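Local coordinates for protein acyl-coenzyme A oxidase acox-1.2 (Caenorhabditis elegans, PDB 5K3J) that catalyses the first, FAD-dependent step of peroxisomal beta-oxidation on the five-carbon omega side chains of ascaroside pheromones, forming hydrogen peroxide, at residues 12-17 with 311-316; 171-176 with 255-260. One frame throughout, in Å; residues are numbered along the deposited sequence.

Interaction 1 (12-17 with 311-316); sequences PELLEE and AARYSA
L14 of the short N-terminal helix 12-18 lies across from A316, just past helix 287-315, with L14 CA and A316 CA 6.6 Å apart. Helix 287-315 belongs to the helical C-alpha1 domain of the acyl-CoA oxidase fold. The first helix of the chain thus packs on its end. The contact is small and mostly buried. It is held by van der Waals touches, with no hydrogen bond between the two segments.

The methyl group of A316 is the centre. L14 CD2 approaches A316 CB to 3.9 Å and also touches R313 O. E17 lays its aliphatic part on the same methyl, E17 CG to A316 CB being 3.8 Å. Its chain bends at CG (chi2 -73°), which brings E17 CD to 4.0 Å from A316 CB. That carboxylate pairs with R598 and K331. The R313 side chain runs out extended (chi2 177°) past L14, and its guanidinium forms a salt bridge to D606. V602 of helix 601-606 touches both E17 and A316.

Bound FAD is about 11 Å from the A316 side chain. E13 pairs with R319 through its carboxylate, while its CB sits 3.8 Å from A316 O.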
ATOM      1  N   PRO A  12      -6.666 -14.867 -28.363  1.00 55.71           N
ATOM      2  CA  PRO A  12      -6.660 -13.914 -29.480  1.00 50.64           C
ATOM      3  C   PRO A  12      -6.666 -12.461 -29.010  1.00 50.74           C
ATOM      4  O   PRO A  12      -6.143 -11.588 -29.705  1.00 52.01           O
ATOM      5  CB  PRO A  12      -7.948 -14.255 -30.229  1.00 53.40           C
ATOM      6  CG  PRO A  12      -8.133 -15.701 -29.970  1.00 53.81           C
ATOM      7  CD  PRO A  12      -7.673 -15.926 -28.559  1.00 57.84           C
ATOM      8  N   GLU A  13      -7.248 -12.220 -27.839  1.00 42.96           N
ATOM      9  CA  GLU A  13      -7.213 -10.904 -27.212  1.00 46.19           C
ATOM     10  C   GLU A  13      -5.768 -10.429 -27.050  1.00 47.38           C
ATOM     11  O   GLU A  13      -5.443  -9.279 -27.351  1.00 43.64           O
ATOM     12  CB  GLU A  13      -7.913 -10.935 -25.849  1.00 47.06           C
ATOM     13  CG  GLU A  13      -9.359 -11.419 -25.876  1.00 52.83           C
ATOM     14  CD  GLU A  13     -10.344 -10.336 -26.270  1.00 57.30           C
ATOM     15  OE1 GLU A  13      -9.945  -9.382 -26.969  1.00 60.70           O
ATOM     16  OE2 GLU A  13     -11.522 -10.443 -25.871  1.00 62.62           O
ATOM     17  N   LEU A  14      -4.903 -11.323 -26.583  1.00 60.75           N
ATOM     18  CA  LEU A  14      -3.491 -11.002 -26.415  1.00 66.29           C
ATOM     19  C   LEU A  14      -2.699 -11.197 -27.704  1.00 65.79           C
ATOM     20  O   LEU A  14      -1.687 -10.527 -27.926  1.00 70.20           O
ATOM     21  CB  LEU A  14      -2.872 -11.849 -25.304  1.00 66.07           C
ATOM     22  CG  LEU A  14      -3.138 -11.394 -23.870  1.00 64.98           C
ATOM     23  CD1 LEU A  14      -2.129 -12.010 -22.910  1.00 61.57           C
ATOM     24  CD2 LEU A  14      -3.120  -9.874 -23.767  1.00 63.08           C
ATOM     25  N   LEU A  15      -3.155 -12.119 -28.547  1.00 41.22           N
ATOM     26  CA  LEU A  15      -2.473 -12.391 -29.806  1.00 43.21           C
ATOM     27  C   LEU A  15      -2.487 -11.171 -30.718  1.00 43.69           C
ATOM     28  O   LEU A  15      -1.497 -10.877 -31.388  1.00 42.39           O
ATOM     29  CB  LEU A  15      -3.110 -13.582 -30.524  1.00 46.70           C
ATOM     30  CG  LEU A  15      -2.437 -13.967 -31.843  1.00 52.98           C
ATOM     31  CD1 LEU A  15      -0.974 -14.302 -31.616  1.00 52.38           C
ATOM     32  CD2 LEU A  15      -3.159 -15.127 -32.521  1.00 50.16           C
ATOM     33  N   GLU A  16      -3.611 -10.461 -30.734  1.00 51.07           N
ATOM     34  CA  GLU A  16      -3.766  -9.306 -31.608  1.00 49.99           C
ATOM     35  C   GLU A  16      -3.049  -8.090 -31.029  1.00 52.28           C
ATOM     36  O   GLU A  16      -2.758  -7.135 -31.745  1.00 61.60           O
ATOM     37  CB  GLU A  16      -5.249  -8.995 -31.843  1.00 47.76           C
ATOM     38  CG  GLU A  16      -5.955  -8.319 -30.680  1.00 52.26           C
ATOM     39  CD  GLU A  16      -7.383  -7.926 -31.019  1.00 50.78           C
ATOM     40  OE1 GLU A  16      -7.866  -8.310 -32.107  1.00 56.05           O
ATOM     41  OE2 GLU A  16      -8.024  -7.231 -30.200  1.00 39.41           O
ATOM     42  N   GLU A  17      -2.763  -8.141 -29.730  1.00 57.77           N
ATOM     43  CA  GLU A  17      -1.987  -7.102 -29.063  1.00 56.79           C
ATOM     44  C   GLU A  17      -0.499  -7.259 -29.362  1.00 55.66           C
ATOM     45  O   GLU A  17       0.238  -6.276 -29.440  1.00 54.84           O
ATOM     46  CB  GLU A  17      -2.225  -7.139 -27.552  1.00 57.19           C
ATOM     47  CG  GLU A  17      -3.606  -6.670 -27.122  1.00 52.34           C
ATOM     48  CD  GLU A  17      -3.783  -5.168 -27.234  1.00 48.15           C
ATOM     49  OE1 GLU A  17      -2.764  -4.445 -27.292  1.00 43.70           O
ATOM     50  OE2 GLU A  17      -4.944  -4.709 -27.261  1.00 47.87           O
ATOM     51  N   ALA A 311      -0.951  -6.199 -14.948  1.00 34.42           N
ATOM     52  CA  ALA A 311      -1.936  -5.167 -15.224  1.00 36.57           C
ATOM     53  C   ALA A 311      -2.173  -5.022 -16.723  1.00 37.32           C
ATOM     54  O   ALA A 311      -3.305  -5.130 -17.188  1.00 35.08           O
ATOM     55  CB  ALA A 311      -1.495  -3.838 -14.624  1.00 35.42           C
ATOM     56  N   ALA A 312      -1.095  -4.797 -17.471  1.00 53.51           N
ATOM     57  CA  ALA A 312      -1.180  -4.555 -18.910  1.00 52.72           C
ATOM     58  C   ALA A 312      -1.859  -5.702 -19.648  1.00 53.65           C
ATOM     59  O   ALA A 312      -2.809  -5.486 -20.401  1.00 56.01           O
ATOM     60  CB  ALA A 312       0.204  -4.310 -19.487  1.00 52.05           C
ATOM     61  N   ARG A 313      -1.371  -6.917 -19.424  1.00 36.49           N
ATOM     62  CA  ARG A 313      -1.947  -8.101 -20.050  1.00 36.46           C
ATOM     63  C   ARG A 313      -3.427  -8.244 -19.722  1.00 36.82           C
ATOM     64  O   ARG A 313      -4.250  -8.466 -20.608  1.00 42.28           O
ATOM     65  CB  ARG A 313      -1.189  -9.356 -19.616  1.00 38.59           C
ATOM     66  CG  ARG A 313       0.174  -9.516 -20.270  1.00 39.34           C
ATOM     67  CD  ARG A 313       0.894 -10.738 -19.731  1.00 42.58           C
ATOM     68  NE  ARG A 313       2.123 -11.031 -20.463  1.00 44.50           N
ATOM     69  CZ  ARG A 313       3.009 -11.949 -20.092  1.00 44.14           C
ATOM     70  NH1 ARG A 313       2.811 -12.659 -18.991  1.00 47.41           N
ATOM     71  NH2 ARG A 313       4.099 -12.154 -20.818  1.00 47.12           N
ATOM     72  N   TYR A 314      -3.763  -8.100 -18.445  1.00 42.87           N
ATOM     73  CA  TYR A 314      -5.150  -8.190 -18.019  1.00 42.93           C
ATOM     74  C   TYR A 314      -5.972  -7.018 -18.544  1.00 43.85           C
ATOM     75  O   TYR A 314      -7.173  -7.150 -18.777  1.00 40.38           O
ATOM     76  CB  TYR A 314      -5.255  -8.250 -16.492  1.00 42.59           C
ATOM     77  CG  TYR A 314      -6.684  -8.254 -16.006  1.00 36.29           C
ATOM     78  CD1 TYR A 314      -7.449  -9.408 -16.067  1.00 35.22           C
ATOM     79  CD2 TYR A 314      -7.275  -7.101 -15.501  1.00 34.87           C
ATOM     80  CE1 TYR A 314      -8.758  -9.421 -15.633  1.00 32.84           C
ATOM     81  CE2 TYR A 314      -8.587  -7.106 -15.065  1.00 33.97           C
ATOM     82  CZ  TYR A 314      -9.322  -8.268 -15.133  1.00 33.28           C
ATOM     83  OH  TYR A 314     -10.627  -8.280 -14.702  1.00 41.07           O
ATOM     84  N   SER A 315      -5.325  -5.870 -18.725  1.00 43.27           N
ATOM     85  CA  SER A 315      -6.016  -4.692 -19.239  1.00 43.17           C
ATOM     86  C   SER A 315      -6.368  -4.863 -20.710  1.00 44.95           C
ATOM     87  O   SER A 315      -7.232  -4.162 -21.235  1.00 48.84           O
ATOM     88  CB  SER A 315      -5.165  -3.435 -19.045  1.00 43.19           C
ATOM     89  OG  SER A 315      -4.860  -3.226 -17.676  1.00 46.49           O
ATOM     90  N   ALA A 316      -5.692  -5.796 -21.372  1.00 31.96           N
ATOM     91  CA  ALA A 316      -5.947  -6.065 -22.784  1.00 31.71           C
ATOM     92  C   ALA A 316      -6.880  -7.258 -22.962  1.00 31.15           C
ATOM     93  O   ALA A 316      -7.190  -7.652 -24.085  1.00 32.54           O
ATOM     94  CB  ALA A 316      -4.637  -6.299 -23.529  1.00 35.49           C
TER

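Interaction 2 (171-176 with 255-260); sequences SQEFVL and NLRVPR
F174 and V258 form a hydrogen-bonded pair between antiparallel strands 173-177 and 256-259, in the beta-sheet domain of the acyl-CoA oxidase fold. F174 N donates to V258 O at 2.8 Å, and V258 N returns a bond to F174 O. L176 and L256 make the second such pair, with L176 N to L256 O at 2.8 Å. E173-P259 and V175-R257 are the non-hydrogen-bonded pairs. A longer bond from R260 N to Q172 O, 3.3 Å, extends the pairing past the strands.

F174, L176, L256 and V258 share one face. L176 CD2 meets V258 CG2 at 4.1 Å, the two side chains crossing at about a right angle. The F174 ring turns its edge to the backbone oxygens of P259 and R260, with F174 CE2 3.4 Å from R260 O. F216 of strand 210-219 stacks against it edge-to-face.

V175 and R257 share the other face. V175 CG2 lies over the centre of the R257 guanidinium. The R257 chain runs extended from CG to NE (chi2 180°), which carries the guanidinium out over V175. E173 reaches R257 in a salt bridge, E173 OE1 to R257 NH1 at 3.3 Å. OE1 is met on its anti side, and the two flat groups are 31° apart.

D168 is a second partner for R257 NH1. It also faces Q172 and E173 in a G1 beta bulge. With an alanine at E173, R257 would probably keep D168 but lose its acceptor on the adjoining strand and be freer to turn. At the far end, V175 CG1 touches N255 CA at 3.6 Å.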
ATOM      1  N   SER A 171      42.206 -13.931  28.022  1.00 56.84           N
ATOM      2  CA  SER A 171      41.987 -15.111  27.194  1.00 53.64           C
ATOM      3  C   SER A 171      41.862 -14.749  25.720  1.00 47.68           C
ATOM      4  O   SER A 171      41.575 -15.611  24.887  1.00 43.89           O
ATOM      5  CB  SER A 171      40.733 -15.856  27.654  1.00 53.53           C
ATOM      6  OG  SER A 171      39.599 -15.004  27.623  1.00 51.93           O
ATOM      7  N   GLN A 172      42.076 -13.471  25.414  1.00 38.12           N
ATOM      8  CA  GLN A 172      41.980 -12.963  24.047  1.00 39.52           C
ATOM      9  C   GLN A 172      40.636 -13.291  23.410  1.00 39.98           C
ATOM     10  O   GLN A 172      40.572 -13.980  22.392  1.00 39.15           O
ATOM     11  CB  GLN A 172      43.118 -13.520  23.191  1.00 39.00           C
ATOM     12  CG  GLN A 172      44.499 -13.116  23.683  1.00 42.29           C
ATOM     13  CD  GLN A 172      45.605 -13.939  23.052  1.00 42.50           C
ATOM     14  OE1 GLN A 172      46.540 -14.364  23.729  1.00 37.48           O
ATOM     15  NE2 GLN A 172      45.503 -14.166  21.748  1.00 39.13           N
ATOM     16  N   GLU A 173      39.564 -12.805  24.024  1.00 38.47           N
ATOM     17  CA  GLU A 173      38.219 -13.044  23.526  1.00 35.63           C
ATOM     18  C   GLU A 173      37.370 -11.784  23.611  1.00 36.35           C
ATOM     19  O   GLU A 173      37.612 -10.911  24.445  1.00 42.70           O
ATOM     20  CB  GLU A 173      37.541 -14.166  24.315  1.00 31.68           C
ATOM     21  CG  GLU A 173      38.220 -15.521  24.227  1.00 29.83           C
ATOM     22  CD  GLU A 173      37.600 -16.530  25.174  1.00 33.10           C
ATOM     23  OE1 GLU A 173      37.481 -16.215  26.378  1.00 32.81           O
ATOM     24  OE2 GLU A 173      37.220 -17.628  24.716  1.00 31.32           O
ATOM     25  N   PHE A 174      36.374 -11.691  22.741  1.00 39.17           N
ATOM     26  CA  PHE A 174      35.367 -10.652  22.871  1.00 35.16           C
ATOM     27  C   PHE A 174      34.183 -11.204  23.640  1.00 33.30           C
ATOM     28  O   PHE A 174      33.667 -12.270  23.314  1.00 31.41           O
ATOM     29  CB  PHE A 174      34.915 -10.144  21.507  1.00 35.85           C
ATOM     30  CG  PHE A 174      35.929  -9.289  20.812  1.00 33.40           C
ATOM     31  CD1 PHE A 174      36.043  -7.943  21.112  1.00 32.26           C
ATOM     32  CD2 PHE A 174      36.764  -9.830  19.854  1.00 32.47           C
ATOM     33  CE1 PHE A 174      36.976  -7.157  20.471  1.00 31.37           C
ATOM     34  CE2 PHE A 174      37.698  -9.050  19.212  1.00 30.56           C
ATOM     35  CZ  PHE A 174      37.805  -7.712  19.520  1.00 30.94           C
ATOM     36  N   VAL A 175      33.756 -10.489  24.671  1.00 23.59           N
ATOM     37  CA  VAL A 175      32.526 -10.846  25.359  1.00 21.03           C
ATOM     38  C   VAL A 175      31.380 -10.046  24.734  1.00 19.91           C
ATOM     39  O   VAL A 175      31.365  -8.815  24.787  1.00 19.94           O
ATOM     40  CB  VAL A 175      32.620 -10.578  26.871  1.00 22.72           C
ATOM     41  CG1 VAL A 175      31.315 -10.906  27.555  1.00 22.09           C
ATOM     42  CG2 VAL A 175      33.758 -11.398  27.481  1.00 25.36           C
ATOM     43  N   LEU A 176      30.436 -10.750  24.120  1.00 33.41           N
ATOM     44  CA  LEU A 176      29.317 -10.114  23.432  1.00 34.71           C
ATOM     45  C   LEU A 176      28.077 -10.201  24.302  1.00 29.92           C
ATOM     46  O   LEU A 176      27.654 -11.298  24.660  1.00 29.20           O
ATOM     47  CB  LEU A 176      29.065 -10.780  22.075  1.00 37.53           C
ATOM     48  CG  LEU A 176      29.861 -10.331  20.847  1.00 39.27           C
ATOM     49  CD1 LEU A 176      31.309 -10.048  21.193  1.00 39.87           C
ATOM     50  CD2 LEU A 176      29.777 -11.415  19.796  1.00 41.70           C
ATOM     51  N   ASN A 255      26.810 -12.758  27.651  1.00 33.34           N
ATOM     52  CA  ASN A 255      28.263 -12.810  27.801  1.00 37.23           C
ATOM     53  C   ASN A 255      28.888 -13.899  26.931  1.00 37.91           C
ATOM     54  O   ASN A 255      29.712 -14.684  27.394  1.00 35.83           O
ATOM     55  CB  ASN A 255      28.646 -13.014  29.268  1.00 36.48           C
ATOM     56  CG  ASN A 255      28.200 -11.862  30.155  1.00 37.69           C
ATOM     57  OD1 ASN A 255      28.796 -10.784  30.141  1.00 41.83           O
ATOM     58  ND2 ASN A 255      27.142 -12.086  30.930  1.00 35.35           N
ATOM     59  N   LEU A 256      28.473 -13.935  25.669  1.00 34.82           N
ATOM     60  CA  LEU A 256      28.948 -14.919  24.701  1.00 34.49           C
ATOM     61  C   LEU A 256      30.391 -14.613  24.308  1.00 34.19           C
ATOM     62  O   LEU A 256      30.703 -13.496  23.897  1.00 31.61           O
ATOM     63  CB  LEU A 256      28.027 -14.920  23.476  1.00 33.25           C
ATOM     64  CG  LEU A 256      28.007 -16.075  22.474  1.00 34.90           C
ATOM     65  CD1 LEU A 256      29.212 -16.042  21.552  1.00 36.47           C
ATOM     66  CD2 LEU A 256      27.925 -17.398  23.202  1.00 36.37           C
ATOM     67  N   ARG A 257      31.268 -15.604  24.438  1.00 30.36           N
ATOM     68  CA  ARG A 257      32.682 -15.393  24.152  1.00 30.88           C
ATOM     69  C   ARG A 257      33.090 -15.941  22.796  1.00 29.55           C
ATOM     70  O   ARG A 257      32.884 -17.116  22.496  1.00 25.04           O
ATOM     71  CB  ARG A 257      33.553 -16.018  25.249  1.00 32.98           C
ATOM     72  CG  ARG A 257      33.556 -15.232  26.546  1.00 32.79           C
ATOM     73  CD  ARG A 257      34.426 -15.894  27.605  1.00 34.26           C
ATOM     74  NE  ARG A 257      34.398 -15.162  28.871  1.00 39.68           N
ATOM     75  CZ  ARG A 257      35.295 -14.249  29.233  1.00 40.55           C
ATOM     76  NH1 ARG A 257      36.306 -13.946  28.425  1.00 38.88           N
ATOM     77  NH2 ARG A 257      35.184 -13.636  30.405  1.00 41.29           N
ATOM     78  N   VAL A 258      33.666 -15.066  21.981  1.00 44.08           N
ATOM     79  CA  VAL A 258      34.225 -15.452  20.696  1.00 46.10           C
ATOM     80  C   VAL A 258      35.681 -15.004  20.622  1.00 45.20           C
ATOM     81  O   VAL A 258      36.049 -13.987  21.211  1.00 48.22           O
ATOM     82  CB  VAL A 258      33.425 -14.848  19.515  1.00 45.12           C
ATOM     83  CG1 VAL A 258      32.030 -15.443  19.462  1.00 46.32           C
ATOM     84  CG2 VAL A 258      33.364 -13.326  19.615  1.00 45.57           C
ATOM     85  N   PRO A 259      36.520 -15.778  19.921  1.00 35.63           N
ATOM     86  CA  PRO A 259      37.927 -15.430  19.706  1.00 33.49           C
ATOM     87  C   PRO A 259      38.109 -14.022  19.144  1.00 33.24           C
ATOM     88  O   PRO A 259      37.231 -13.520  18.440  1.00 28.56           O
ATOM     89  CB  PRO A 259      38.393 -16.477  18.697  1.00 35.06           C
ATOM     90  CG  PRO A 259      37.533 -17.653  18.970  1.00 35.63           C
ATOM     91  CD  PRO A 259      36.196 -17.116  19.391  1.00 38.56           C
ATOM     92  N   ARG A 260      39.239 -13.400  19.473  1.00 29.33           N
ATOM     93  CA  ARG A 260      39.612 -12.092  18.943  1.00 28.83           C
ATOM     94  C   ARG A 260      39.511 -12.044  17.417  1.00 27.81           C
ATOM     95  O   ARG A 260      39.207 -11.001  16.837  1.00 29.50           O
ATOM     96  CB  ARG A 260      41.036 -11.739  19.384  1.00 30.40           C
ATOM     97  CG  ARG A 260      41.586 -10.453  18.790  1.00 30.97           C
ATOM     98  CD  ARG A 260      43.066 -10.299  19.092  1.00 29.47           C
ATOM     99  NE  ARG A 260      43.866 -11.317  18.417  1.00 29.57           N
ATOM    100  CZ  ARG A 260      44.426 -11.155  17.220  1.00 26.59           C
ATOM    101  NH1 ARG A 260      44.278 -10.012  16.561  1.00 26.47           N
ATOM    102  NH2 ARG A 260      45.138 -12.135  16.680  1.00 23.56           N
TER

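From the N terminus, the chain first passes through helix 12-18. After further helices and two strands comes strand 173-177, and strand 256-259 pairs with it in interaction 2. That closes a loop of 78 residues that holds strands but no helix. The chain then enters helix 287-315, and at its end interaction 1 closes the larger loop of 293 residues. Interaction 2 is nested inside this loop, and the two do not cross. Interaction 1 ties the start of the chain to the helical domain. Interaction 2 joins two strands of the beta-sheet domain. They lie on opposite sides of the chain's centre, with their own centres 62 Å apart, and do not touch.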